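Long-range contacts in cerato-platanin-like protein (Moniliophthora perniciosa, PDB 3SUM), which is of unknown function but belongs to the cerato-platanins, small fungal proteins with a double-psi beta-barrel that probably act at the cell wall or in the interaction with the host: residues Ala56-Gly61 against Val75-Arg80; Leu4-Asp9 against Trp109-Leu114; Arg67-His72 against Thr98-Ala103; Gln12-Ser17 against Leu45-Phe50. All coordinates share one frame; numbering follows the deposited sequence.

Interaction 1 of 4, residues Ala56-Gly61 against Val75-Arg80; sequences AQTECG and VTVVDR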
loop_
_atom_site.group_PDB
_atom_site.type_symbol
_atom_site.label_atom_id
_atom_site.label_comp_id
_atom_site.label_asym_id
_atom_site.label_seq_id
_atom_site.Cartn_x
_atom_site.Cartn_y
_atom_site.Cartn_z
ATOM N N ALA A 56 -3.724 -13.892 3.703
ATOM C CA ALA A 56 -3.956 -15.058 2.828
ATOM C C ALA A 56 -4.008 -14.558 1.447
ATOM O O ALA A 56 -3.259 -15.037 0.634
ATOM C CB ALA A 56 -5.226 -15.919 3.185
ATOM N N GLN A 57 -4.821 -13.554 1.185
ATOM C CA GLN A 57 -4.802 -12.964 -0.172
ATOM C C GLN A 57 -3.562 -12.131 -0.448
ATOM O O GLN A 57 -3.172 -11.995 -1.624
ATOM C CB GLN A 57 -5.975 -12.034 -0.410
ATOM C CG GLN A 57 -7.290 -12.573 -0.429
ATOM C CD GLN A 57 -8.252 -11.546 -1.048
ATOM O OE1 GLN A 57 -8.897 -10.843 -0.307
ATOM N NE2 GLN A 57 -8.384 -11.520 -2.383
ATOM N N THR A 58 -2.972 -11.575 0.604
ATOM C CA THR A 58 -1.761 -10.715 0.465
ATOM C C THR A 58 -0.826 -11.044 1.623
ATOM O O THR A 58 -1.291 -11.330 2.747
ATOM C CB THR A 58 -2.089 -9.197 0.562
ATOM O OG1 THR A 58 -2.552 -8.899 1.900
ATOM C CG2 THR A 58 -3.241 -8.878 -0.427
ATOM N N GLU A 59 0.484 -10.964 1.351
ATOM C CA GLU A 59 1.486 -11.209 2.355
ATOM C C GLU A 59 1.951 -9.886 2.888
ATOM O O GLU A 59 1.883 -8.849 2.177
ATOM C CB GLU A 59 2.677 -11.978 1.779
ATOM C CG GLU A 59 2.305 -13.421 1.397
ATOM C CD GLU A 59 1.753 -14.241 2.628
ATOM O OE1 GLU A 59 2.450 -14.289 3.683
ATOM O OE2 GLU A 59 0.597 -14.778 2.550
ATOM N N CYS A 60 2.299 -9.903 4.175
ATOM C CA CYS A 60 2.819 -8.722 4.827
ATOM C C CYS A 60 4.021 -8.246 4.046
ATOM O O CYS A 60 4.904 -9.015 3.742
ATOM C CB CYS A 60 3.216 -9.013 6.265
ATOM S SG CYS A 60 1.704 -8.877 7.281
ATOM N N GLY A 61 4.058 -6.964 3.750
ATOM C CA GLY A 61 5.210 -6.430 3.022
ATOM C C GLY A 61 5.157 -6.656 1.536
ATOM O O GLY A 61 6.039 -6.139 0.823
ATOM N N VAL A 75 1.782 -0.364 -4.249
ATOM C CA VAL A 75 1.532 -0.190 -2.840
ATOM C C VAL A 75 2.134 -1.328 -2.020
ATOM O O VAL A 75 2.218 -2.412 -2.507
ATOM C CB VAL A 75 0.011 -0.068 -2.550
ATOM C CG1 VAL A 75 -0.629 1.071 -3.385
ATOM C CG2 VAL A 75 -0.772 -1.350 -2.896
ATOM N N THR A 76 2.556 -1.030 -0.755
ATOM C CA THR A 76 3.082 -2.034 0.081
ATOM C C THR A 76 1.995 -2.409 1.046
ATOM O O THR A 76 1.358 -1.546 1.647
ATOM C CB THR A 76 4.282 -1.468 0.828
ATOM O OG1 THR A 76 5.204 -1.015 -0.164
ATOM C CG2 THR A 76 5.013 -2.586 1.648
ATOM N N VAL A 77 1.805 -3.724 1.260
ATOM C CA VAL A 77 0.897 -4.125 2.269
ATOM C C VAL A 77 1.575 -4.008 3.644
ATOM O O VAL A 77 2.592 -4.651 3.884
ATOM C CB VAL A 77 0.463 -5.633 2.001
ATOM C CG1 VAL A 77 -0.428 -6.182 3.209
ATOM C CG2 VAL A 77 -0.361 -5.733 0.664
ATOM N N VAL A 78 0.982 -3.232 4.564
ATOM C CA VAL A 78 1.610 -2.935 5.824
ATOM C C VAL A 78 0.689 -3.262 6.998
ATOM O O VAL A 78 1.089 -3.151 8.159
ATOM C CB VAL A 78 2.011 -1.449 5.938
ATOM C CG1 VAL A 78 3.037 -1.026 4.768
ATOM C CG2 VAL A 78 0.746 -0.496 6.023
ATOM N N ASP A 79 -0.532 -3.703 6.697
ATOM C CA ASP A 79 -1.465 -3.982 7.813
ATOM C C ASP A 79 -2.555 -4.905 7.271
ATOM O O ASP A 79 -2.527 -5.269 6.078
ATOM C CB ASP A 79 -2.030 -2.609 8.233
ATOM C CG ASP A 79 -2.763 -2.634 9.580
ATOM O OD1 ASP A 79 -2.750 -3.666 10.298
ATOM O OD2 ASP A 79 -3.362 -1.588 9.855
ATOM N N ARG A 80 -3.533 -5.268 8.078
ATOM C CA ARG A 80 -4.517 -6.243 7.641
ATOM C C ARG A 80 -5.874 -5.594 7.766
ATOM O O ARG A 80 -6.070 -4.780 8.658
ATOM C CB ARG A 80 -4.529 -7.542 8.545
ATOM C CG ARG A 80 -3.798 -8.790 7.899
ATOM C CD ARG A 80 -2.382 -8.300 7.427
ATOM N NE ARG A 80 -1.561 -9.435 6.994
ATOM C CZ ARG A 80 -1.474 -9.811 5.737
ATOM N NH1 ARG A 80 -2.156 -9.156 4.828
ATOM N NH2 ARG A 80 -0.703 -10.829 5.409
#
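The guanidinium of R80 meets T58 end-on, one nitrogen to each of two oxygens. NH2 gives its hydrogen to T58 O (2.8 Å, 153°) and NH1 to T58 OG1 (3.0 Å), with both acceptors close to the guanidinium plane, and NH1 adds a weak bond to T58 O; the T58 hydroxyl is also bonded to P54 O, and R80 NH1 to A53 O. The arginine chain bends at chi2 (51°), which carries NE to within 3.3 Å of C60 SG, one half of the disulfide with C23. Beside this group the packing is close: V77 CB lies 3.5 Å from E59 O, while V77 CG2 is 3.9 Å from T58 CB. G61 N donates to V77 O (2.7 Å), just where the 56-61 loop of the double-psi barrel enters strand 63-68 next to strand 71-79. The outer side is looser. E59 points away from the strand, and its OE1 stays 5.0 Å from R80 NH2, too far for a salt bridge. A leucine in place of R80 would probably leave T58 O and OG1 without their arginine donors and open a gap beside C60 SG. The arginine charge is thus met chiefly by neutral backbone and hydroxyl oxygens, so directional bonding probably matters more here than charge pairing.

Interaction 2 of 4, residues Leu4-Asp9 against Trp109-Leu114; sequences LIKWDD and WGTAQL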
loop_
_atom_site.group_PDB
_atom_site.type_symbol
_atom_site.label_atom_id
_atom_site.label_comp_id
_atom_site.label_asym_id
_atom_site.label_seq_id
_atom_site.Cartn_x
_atom_site.Cartn_y
_atom_site.Cartn_z
ATOM N N LEU A 4 -11.745 -3.624 -3.922
ATOM C CA LEU A 4 -12.212 -2.288 -3.470
ATOM C C LEU A 4 -11.022 -1.592 -2.824
ATOM O O LEU A 4 -10.126 -2.239 -2.260
ATOM C CB LEU A 4 -13.304 -2.398 -2.361
ATOM C CG LEU A 4 -14.614 -3.093 -2.728
ATOM C CD1 LEU A 4 -15.584 -2.919 -1.540
ATOM C CD2 LEU A 4 -15.213 -2.410 -3.941
ATOM N N ILE A 5 -11.018 -0.255 -2.857
ATOM C CA ILE A 5 -10.053 0.424 -2.029
ATOM C C ILE A 5 -10.822 1.523 -1.250
ATOM O O ILE A 5 -11.756 2.152 -1.784
ATOM C CB ILE A 5 -8.932 1.030 -2.851
ATOM C CG1 ILE A 5 -7.843 1.602 -1.892
ATOM C CG2 ILE A 5 -9.497 2.031 -3.955
ATOM C CD1 ILE A 5 -6.489 1.555 -2.432
ATOM N N LYS A 6 -10.439 1.732 -0.022
ATOM C CA LYS A 6 -10.993 2.779 0.818
ATOM C C LYS A 6 -9.750 3.469 1.347
ATOM O O LYS A 6 -8.645 2.977 1.200
ATOM C CB LYS A 6 -11.720 2.141 2.023
ATOM C CG LYS A 6 -13.065 1.489 1.546
ATOM C CD LYS A 6 -13.615 0.607 2.735
ATOM C CE LYS A 6 -14.834 -0.255 2.358
ATOM N NZ LYS A 6 -15.997 0.687 2.042
ATOM N N TRP A 7 -9.941 4.650 1.898
ATOM C CA TRP A 7 -8.823 5.366 2.394
ATOM C C TRP A 7 -8.947 5.571 3.895
ATOM O O TRP A 7 -10.037 5.600 4.470
ATOM C CB TRP A 7 -8.613 6.683 1.615
ATOM C CG TRP A 7 -9.760 7.680 1.664
ATOM C CD1 TRP A 7 -10.728 7.841 0.737
ATOM C CD2 TRP A 7 -9.999 8.644 2.676
ATOM N NE1 TRP A 7 -11.554 8.859 1.111
ATOM C CE2 TRP A 7 -11.149 9.340 2.325
ATOM C CE3 TRP A 7 -9.358 8.953 3.893
ATOM C CZ2 TRP A 7 -11.686 10.397 3.117
ATOM C CZ3 TRP A 7 -9.867 10.002 4.668
ATOM C CH2 TRP A 7 -11.029 10.702 4.292
ATOM N N ASP A 8 -7.793 5.795 4.488
ATOM C CA ASP A 8 -7.648 5.936 5.939
ATOM C C ASP A 8 -6.314 6.619 6.141
ATOM O O ASP A 8 -5.265 6.143 5.707
ATOM C CB ASP A 8 -7.617 4.536 6.618
ATOM C CG ASP A 8 -7.600 4.566 8.156
ATOM O OD1 ASP A 8 -7.193 5.520 8.782
ATOM O OD2 ASP A 8 -7.876 3.498 8.753
ATOM N N ASP A 9 -6.374 7.679 6.933
ATOM C CA ASP A 9 -5.246 8.480 7.312
ATOM C C ASP A 9 -4.179 7.689 8.020
ATOM O O ASP A 9 -2.995 8.024 7.920
ATOM C CB ASP A 9 -5.775 9.569 8.268
ATOM C CG ASP A 9 -4.691 10.563 8.687
ATOM O OD1 ASP A 9 -4.413 11.460 7.852
ATOM O OD2 ASP A 9 -4.174 10.446 9.832
ATOM N N TRP A 109 -15.950 9.865 -2.611
ATOM C CA TRP A 109 -16.953 8.879 -2.181
ATOM C C TRP A 109 -16.517 8.087 -0.943
ATOM O O TRP A 109 -17.353 7.618 -0.089
ATOM C CB TRP A 109 -17.261 7.908 -3.351
ATOM C CG TRP A 109 -18.435 6.991 -2.962
ATOM C CD1 TRP A 109 -18.387 5.623 -2.771
ATOM C CD2 TRP A 109 -19.777 7.396 -2.714
ATOM N NE1 TRP A 109 -19.646 5.174 -2.455
ATOM C CE2 TRP A 109 -20.512 6.227 -2.381
ATOM C CE3 TRP A 109 -20.441 8.634 -2.724
ATOM C CZ2 TRP A 109 -21.887 6.262 -2.059
ATOM C CZ3 TRP A 109 -21.847 8.672 -2.414
ATOM C CH2 TRP A 109 -22.530 7.489 -2.091
ATOM N N GLY A 110 -15.225 7.813 -0.933
ATOM C CA GLY A 110 -14.500 7.185 0.135
ATOM C C GLY A 110 -14.249 5.680 -0.131
ATOM O O GLY A 110 -13.433 5.039 0.577
ATOM N N THR A 111 -14.947 5.113 -1.117
ATOM C CA THR A 111 -14.691 3.722 -1.481
ATOM C C THR A 111 -14.680 3.762 -2.992
ATOM O O THR A 111 -15.545 4.422 -3.598
ATOM C CB THR A 111 -15.869 2.803 -1.044
ATOM O OG1 THR A 111 -16.045 2.878 0.373
ATOM C CG2 THR A 111 -15.607 1.315 -1.443
ATOM N N ALA A 112 -13.763 3.036 -3.601
ATOM C CA ALA A 112 -13.692 2.945 -5.085
ATOM C C ALA A 112 -13.441 1.479 -5.440
ATOM O O ALA A 112 -12.740 0.782 -4.733
ATOM C CB ALA A 112 -12.490 3.826 -5.600
ATOM N N GLN A 113 -13.979 1.036 -6.571
ATOM C CA GLN A 113 -13.677 -0.294 -7.032
ATOM C C GLN A 113 -12.486 -0.156 -7.962
ATOM O O GLN A 113 -12.440 0.810 -8.733
ATOM C CB GLN A 113 -14.886 -0.830 -7.755
ATOM C CG GLN A 113 -16.086 -0.510 -6.918
ATOM C CD GLN A 113 -17.144 -1.495 -7.117
ATOM O OE1 GLN A 113 -16.857 -2.708 -7.208
ATOM N NE2 GLN A 113 -18.400 -0.997 -7.208
ATOM N N LEU A 114 -11.543 -1.105 -7.835
ATOM C CA LEU A 114 -10.343 -1.110 -8.664
ATOM C C LEU A 114 -10.578 -1.821 -9.924
ATOM O O LEU A 114 -11.345 -2.755 -9.940
ATOM C CB LEU A 114 -9.185 -1.747 -7.948
ATOM C CG LEU A 114 -8.787 -0.984 -6.700
ATOM C CD1 LEU A 114 -7.569 -1.761 -6.066
ATOM C CD2 LEU A 114 -8.379 0.486 -7.019
HETATM O O HOH W 1 -12.662 5.841 3.041
#
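I5 N donates to A112 O across 2.7 Å at 165°, and A112 N returns the bond to I5 O at 2.8 Å. This hydrogen-bonded pair lies at the centre of a short antiparallel ladder between strands 4-7 and 111-113 of the double-psi beta-barrel, 111-113 being an outermost strand of the sheet. L4 and Q113 form the non-hydrogen-bonded pair next to it; their side chains run alongside each other in the same direction, and L4 CD2 rests 3.6 Å from Q113 CG. On that same face the K6 chain extends until it bends at its last torsion (chi4 -66°), which puts NZ 2.8 Å from T111 OG1, to which it donates. A methionine in place of K6 would probably keep some of the chain's cover over T111 but leave the threonine hydroxyl without this donor. The other face is apolar: I5 CG2 touches both L114 CD2 (3.6 Å) and the methyl of A112, and L66 and V94 close over I5. Where the ladder ends, the W7 indole reaches G110, the positive-phi residue that follows helix 105-109; W7 NE1 bonds to Y107 O and comes within 3.5 Å of G110 CA. Past the last direct bond a water bridges the strands, donating to G110 O (2.7 Å) and accepting from W7 N (3.2 Å).

Interaction 3 of 4, residues Arg67-His72 against Thr98-Ala103; sequences RYKGNH and TTFNGA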
loop_
_atom_site.group_PDB
_atom_site.type_symbol
_atom_site.label_atom_id
_atom_site.label_comp_id
_atom_site.label_asym_id
_atom_site.label_seq_id
_atom_site.Cartn_x
_atom_site.Cartn_y
_atom_site.Cartn_z
ATOM N N ARG A 67 -4.864 -0.690 -10.201
ATOM C CA ARG A 67 -5.303 0.210 -11.297
ATOM C C ARG A 67 -6.706 0.716 -11.013
ATOM O O ARG A 67 -7.587 -0.040 -10.549
ATOM C CB ARG A 67 -5.363 -0.522 -12.660
ATOM C CG ARG A 67 -4.014 -0.957 -13.252
ATOM C CD ARG A 67 -4.283 -1.587 -14.685
ATOM N NE ARG A 67 -3.079 -1.749 -15.519
ATOM C CZ ARG A 67 -2.491 -0.778 -16.238
ATOM N NH1 ARG A 67 -2.946 0.472 -16.212
ATOM N NH2 ARG A 67 -1.434 -1.051 -17.005
ATOM N N TYR A 68 -6.905 2.002 -11.252
ATOM C CA TYR A 68 -8.228 2.586 -11.298
ATOM C C TYR A 68 -8.283 3.403 -12.573
ATOM O O TYR A 68 -7.442 4.315 -12.769
ATOM C CB TYR A 68 -8.423 3.512 -10.104
ATOM C CG TYR A 68 -9.777 4.145 -10.097
ATOM C CD1 TYR A 68 -10.870 3.472 -9.504
ATOM C CD2 TYR A 68 -9.948 5.456 -10.579
ATOM C CE1 TYR A 68 -12.120 4.061 -9.456
ATOM C CE2 TYR A 68 -11.182 6.072 -10.525
ATOM C CZ TYR A 68 -12.260 5.400 -9.936
ATOM O OH TYR A 68 -13.518 6.014 -9.903
ATOM N N LYS A 69 -9.263 3.086 -13.429
ATOM C CA LYS A 69 -9.393 3.742 -14.711
ATOM C C LYS A 69 -8.006 3.784 -15.363
ATOM O O LYS A 69 -7.419 2.704 -15.592
ATOM C CB LYS A 69 -10.150 5.052 -14.575
ATOM C CG LYS A 69 -11.630 4.796 -14.141
ATOM C CD LYS A 69 -12.370 6.102 -14.075
ATOM C CE LYS A 69 -13.877 5.811 -13.669
ATOM N NZ LYS A 69 -14.799 7.032 -13.707
ATOM N N GLY A 70 -7.499 4.958 -15.699
ATOM C CA GLY A 70 -6.204 5.039 -16.371
ATOM C C GLY A 70 -5.031 5.318 -15.425
ATOM O O GLY A 70 -3.959 5.708 -15.883
ATOM N N ASN A 71 -5.241 5.164 -14.120
ATOM C CA ASN A 71 -4.206 5.397 -13.103
ATOM C C ASN A 71 -3.720 4.074 -12.535
ATOM O O ASN A 71 -4.446 3.077 -12.529
ATOM C CB ASN A 71 -4.743 6.217 -11.956
ATOM C CG ASN A 71 -5.421 7.516 -12.430
ATOM O OD1 ASN A 71 -5.083 8.066 -13.467
ATOM N ND2 ASN A 71 -6.391 7.965 -11.687
ATOM N N HIS A 72 -2.518 4.079 -12.012
ATOM C CA HIS A 72 -2.053 2.916 -11.281
ATOM C C HIS A 72 -1.108 3.374 -10.187
ATOM O O HIS A 72 -0.644 4.533 -10.161
ATOM C CB HIS A 72 -1.381 1.903 -12.218
ATOM C CG HIS A 72 -0.066 2.370 -12.793
ATOM N ND1 HIS A 72 0.003 3.169 -13.927
ATOM C CD2 HIS A 72 1.218 2.119 -12.429
ATOM C CE1 HIS A 72 1.273 3.396 -14.227
ATOM N NE2 HIS A 72 2.031 2.783 -13.325
ATOM N N THR A 98 -7.400 7.401 -7.608
ATOM C CA THR A 98 -8.826 7.257 -7.926
ATOM C C THR A 98 -9.398 8.577 -8.333
ATOM O O THR A 98 -10.600 8.783 -8.312
ATOM C CB THR A 98 -9.659 6.672 -6.788
ATOM O OG1 THR A 98 -9.636 7.591 -5.673
ATOM C CG2 THR A 98 -9.119 5.326 -6.365
ATOM N N THR A 99 -8.515 9.464 -8.775
ATOM C CA THR A 99 -8.931 10.700 -9.435
ATOM C C THR A 99 -8.909 10.457 -10.951
ATOM O O THR A 99 -7.957 9.880 -11.487
ATOM C CB THR A 99 -7.911 11.804 -9.110
ATOM O OG1 THR A 99 -8.029 12.123 -7.717
ATOM C CG2 THR A 99 -8.244 13.058 -9.935
ATOM N N PHE A 100 -9.958 10.876 -11.633
ATOM C CA PHE A 100 -10.087 10.687 -13.056
ATOM C C PHE A 100 -10.362 12.069 -13.690
ATOM O O PHE A 100 -11.386 12.685 -13.437
ATOM C CB PHE A 100 -11.225 9.729 -13.381
ATOM C CG PHE A 100 -11.402 9.527 -14.890
ATOM C CD1 PHE A 100 -10.398 8.878 -15.637
ATOM C CD2 PHE A 100 -12.509 10.056 -15.544
ATOM C CE1 PHE A 100 -10.528 8.713 -17.005
ATOM C CE2 PHE A 100 -12.664 9.862 -16.925
ATOM C CZ PHE A 100 -11.693 9.186 -17.648
ATOM N N ASN A 101 -9.381 12.536 -14.451
ATOM C CA ASN A 101 -9.464 13.799 -15.179
ATOM C C ASN A 101 -9.910 14.874 -14.216
ATOM O O ASN A 101 -10.863 15.550 -14.469
ATOM C CB ASN A 101 -10.422 13.648 -16.378
ATOM C CG ASN A 101 -9.870 12.743 -17.444
ATOM O OD1 ASN A 101 -8.692 12.418 -17.441
ATOM N ND2 ASN A 101 -10.703 12.367 -18.405
ATOM N N GLY A 102 -9.244 14.970 -13.047
ATOM C CA GLY A 102 -9.524 16.028 -12.099
ATOM C C GLY A 102 -10.612 15.713 -11.079
ATOM O O GLY A 102 -10.757 16.422 -10.073
ATOM N N ALA A 103 -11.408 14.671 -11.296
ATOM C CA ALA A 103 -12.458 14.388 -10.324
ATOM C C ALA A 103 -11.964 13.333 -9.313
ATOM O O ALA A 103 -11.588 12.252 -9.706
ATOM C CB ALA A 103 -13.745 13.920 -11.032
#
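Y68 presents one face of its ring to T98, whose CB sits almost over the ring centre, 4.0 Å from the centroid and 10° off the normal, a CH-pi contact. The tyrosine CG is anti to the backbone N (chi1 -180°), which swings the ring out across T98, with CD2 reaching 3.4 Å from T98 CA. Its opposite face is covered toward the rim by CG of K69, and its hydroxyl is bonded to E105. K69 then stretches out fully and lays CD over the F100 ring, 4.0 Å from the centroid and 27° off the normal; its NZ continues to a salt bridge with E105, the acid that also meets Y68. K69 and G70 are the central residues of a type II' turn, the tight link of the beta-hairpin that joins strands 63-68 and 71-79 of the double-psi barrel, closed by N71 N donating to Y68 O (2.7 Å). Facing it is the loop that follows helix 91-97, where T98 OG1 is bonded back to V94 O and F100 opens a type I' turn. N71, the last residue of the turn, directs ND2 to T99 O; the 2.5 Å separation is very short, so its exact length is doubtful. The same ND2 is bonded to L97 O.

Interaction 4 of 4, residues Gln12-Ser17 against Leu45-Phe50; sequences QNDTLS and LNFPHF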
loop_
_atom_site.group_PDB
_atom_site.type_symbol
_atom_site.label_atom_id
_atom_site.label_comp_id
_atom_site.label_asym_id
_atom_site.label_seq_id
_atom_site.Cartn_x
_atom_site.Cartn_y
_atom_site.Cartn_z
ATOM N N GLN A 12 -0.928 6.943 6.173
ATOM C CA GLN A 12 0.069 7.969 5.823
ATOM C C GLN A 12 0.452 8.754 7.057
ATOM O O GLN A 12 0.934 9.920 6.965
ATOM C CB GLN A 12 -0.416 8.891 4.695
ATOM C CG GLN A 12 -1.656 9.662 4.958
ATOM C CD GLN A 12 -2.007 10.490 3.786
ATOM O OE1 GLN A 12 -1.922 10.022 2.648
ATOM N NE2 GLN A 12 -2.322 11.786 4.029
ATOM N N ASN A 13 0.251 8.107 8.185
ATOM C CA ASN A 13 0.669 8.702 9.458
ATOM C C ASN A 13 2.067 8.272 9.785
ATOM O O ASN A 13 2.263 7.227 10.392
ATOM C CB ASN A 13 -0.305 8.335 10.569
ATOM C CG ASN A 13 -0.017 9.102 11.874
ATOM O OD1 ASN A 13 1.090 9.645 12.079
ATOM N ND2 ASN A 13 -1.025 9.164 12.756
ATOM N N ASP A 14 3.041 9.126 9.409
ATOM C CA ASP A 14 4.436 8.826 9.496
ATOM C C ASP A 14 4.819 8.579 10.934
ATOM O O ASP A 14 5.791 7.850 11.185
ATOM C CB ASP A 14 5.295 9.935 8.911
ATOM C CG ASP A 14 4.927 11.287 9.450
ATOM O OD1 ASP A 14 5.674 11.787 10.297
ATOM O OD2 ASP A 14 3.862 11.820 9.062
ATOM N N THR A 15 4.024 9.085 11.866
ATOM C CA THR A 15 4.454 9.078 13.280
ATOM C C THR A 15 4.117 7.835 14.013
ATOM O O THR A 15 4.610 7.607 15.155
ATOM C CB THR A 15 3.875 10.253 14.071
ATOM O OG1 THR A 15 2.451 10.041 14.321
ATOM C CG2 THR A 15 4.089 11.529 13.269
ATOM N N LEU A 16 3.293 6.993 13.395
ATOM C CA LEU A 16 2.872 5.807 14.096
ATOM C C LEU A 16 3.937 4.761 14.243
ATOM O O LEU A 16 4.575 4.332 13.268
ATOM C CB LEU A 16 1.661 5.155 13.401
ATOM C CG LEU A 16 0.375 5.983 13.455
ATOM C CD1 LEU A 16 -0.736 5.324 12.697
ATOM C CD2 LEU A 16 -0.115 6.243 14.918
ATOM N N SER A 17 4.007 4.209 15.444
ATOM C CA SER A 17 4.889 3.083 15.650
ATOM C C SER A 17 4.505 1.946 14.696
ATOM O O SER A 17 3.308 1.682 14.468
ATOM C CB SER A 17 4.770 2.597 17.119
ATOM O OG SER A 17 5.417 1.327 17.201
ATOM N N LEU A 45 10.218 1.769 3.722
ATOM C CA LEU A 45 10.236 1.912 2.260
ATOM C C LEU A 45 8.885 1.983 1.589
ATOM O O LEU A 45 7.987 1.171 1.900
ATOM C CB LEU A 45 11.019 0.729 1.659
ATOM C CG LEU A 45 12.500 0.687 2.000
ATOM C CD1 LEU A 45 13.059 -0.656 1.684
ATOM C CD2 LEU A 45 13.275 1.776 1.097
ATOM N N ASN A 46 8.718 2.958 0.690
ATOM C CA ASN A 46 7.508 3.221 -0.055
ATOM C C ASN A 46 6.403 3.958 0.677
ATOM O O ASN A 46 5.320 4.075 0.151
ATOM C CB ASN A 46 6.888 1.881 -0.631
ATOM C CG ASN A 46 6.064 2.102 -1.873
ATOM O OD1 ASN A 46 6.349 3.053 -2.688
ATOM N ND2 ASN A 46 5.010 1.288 -2.036
ATOM N N PHE A 47 6.679 4.480 1.862
ATOM C CA PHE A 47 5.768 5.269 2.577
ATOM C C PHE A 47 5.525 6.514 1.687
ATOM O O PHE A 47 6.471 7.064 1.196
ATOM C CB PHE A 47 6.438 5.763 3.894
ATOM C CG PHE A 47 5.583 6.791 4.641
ATOM C CD1 PHE A 47 4.552 6.381 5.466
ATOM C CD2 PHE A 47 5.739 8.146 4.398
ATOM C CE1 PHE A 47 3.765 7.318 6.155
ATOM C CE2 PHE A 47 4.988 9.067 5.037
ATOM C CZ PHE A 47 3.986 8.690 5.914
ATOM N N PRO A 48 4.296 6.932 1.508
ATOM C CA PRO A 48 3.089 6.443 2.168
ATOM C C PRO A 48 2.167 5.736 1.176
ATOM O O PRO A 48 0.940 5.867 1.236
ATOM C CB PRO A 48 2.487 7.731 2.675
ATOM C CG PRO A 48 2.673 8.711 1.455
ATOM C CD PRO A 48 4.061 8.288 0.897
ATOM N N HIS A 49 2.741 4.940 0.278
ATOM C CA HIS A 49 1.902 4.201 -0.646
ATOM C C HIS A 49 1.643 2.853 -0.017
ATOM O O HIS A 49 2.159 1.872 -0.490
ATOM C CB HIS A 49 2.679 4.069 -1.971
ATOM C CG HIS A 49 2.419 5.259 -2.828
ATOM N ND1 HIS A 49 2.424 5.225 -4.210
ATOM C CD2 HIS A 49 2.003 6.506 -2.480
ATOM C CE1 HIS A 49 2.058 6.410 -4.679
ATOM N NE2 HIS A 49 1.816 7.215 -3.655
ATOM N N PHE A 50 0.884 2.903 1.071
ATOM C CA PHE A 50 0.714 1.775 1.959
ATOM C C PHE A 50 -0.746 1.391 2.045
ATOM O O PHE A 50 -1.600 2.224 2.020
ATOM C CB PHE A 50 1.165 2.172 3.366
ATOM C CG PHE A 50 2.649 2.209 3.551
ATOM C CD1 PHE A 50 3.497 1.669 2.596
ATOM C CD2 PHE A 50 3.191 2.801 4.681
ATOM C CE1 PHE A 50 4.904 1.704 2.789
ATOM C CE2 PHE A 50 4.580 2.838 4.906
ATOM C CZ PHE A 50 5.430 2.259 3.957
HETATM O O HOH W 2 -1.066 7.965 1.072
#
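The loop 12-17, after strand 4-7, and the loop 45-50, leading into strand 50-52, come together at Q12 and P48, whose CA atoms lie 5.0 Å apart, with a type I turn from N13 to L16 on one side and a cis peptide between F47 and P48 on the other. Q12 CB meets P48 CB at 3.7 Å. The F47 side chain, its CG anti to the backbone N (chi1 172°), reaches out to the first loop: CZ comes 3.5 Å from Q12 O, which lies near the ring plane at its edge, and D14 CB is 3.5 Å from the same CZ. These are van der Waals contacts at the surface. The polar link is a water that donates to both Q12 OE1 (2.7 Å) and P48 O (2.9 Å), while OE1 also takes a hydrogen bond from D92 N, at the start of helix 91-97. Within the first loop N13 OD1 accepts from T15 N, an Asx turn, and also from T15 OG1, both from the same face of its plane. P48 CB in turn stands 3.5 Å above the plane of the F47 ring, over its centre. A proline lying over the face of the aromatic residue before it is characteristic of an aromatic-proline peptide in the cis form.

How the interactions relate
Interactions 1, 2 and 3 all reach the one mixed sheet of the barrel, and interaction 4 meets it through F50 at the start of strand 50-52. Interactions 1 and 4 touch directly: T76 N is 2.9 Å from H49 O, a probable hydrogen bond, and V78 CG1 packs 3.5 Å from F50 CG. Interactions 2 and 3, with centres about 12 Å apart, also share packing, A112 CB lying 3.8 Å from T98 CG2. Interactions 1 and 3 both use strand 71-79 but sit about 23 Å apart between centres, on opposite sides of the chain's centre. Along the sequence, the 4-9/109-114 contact encloses the other three. No ligand-binding site is established at any of them.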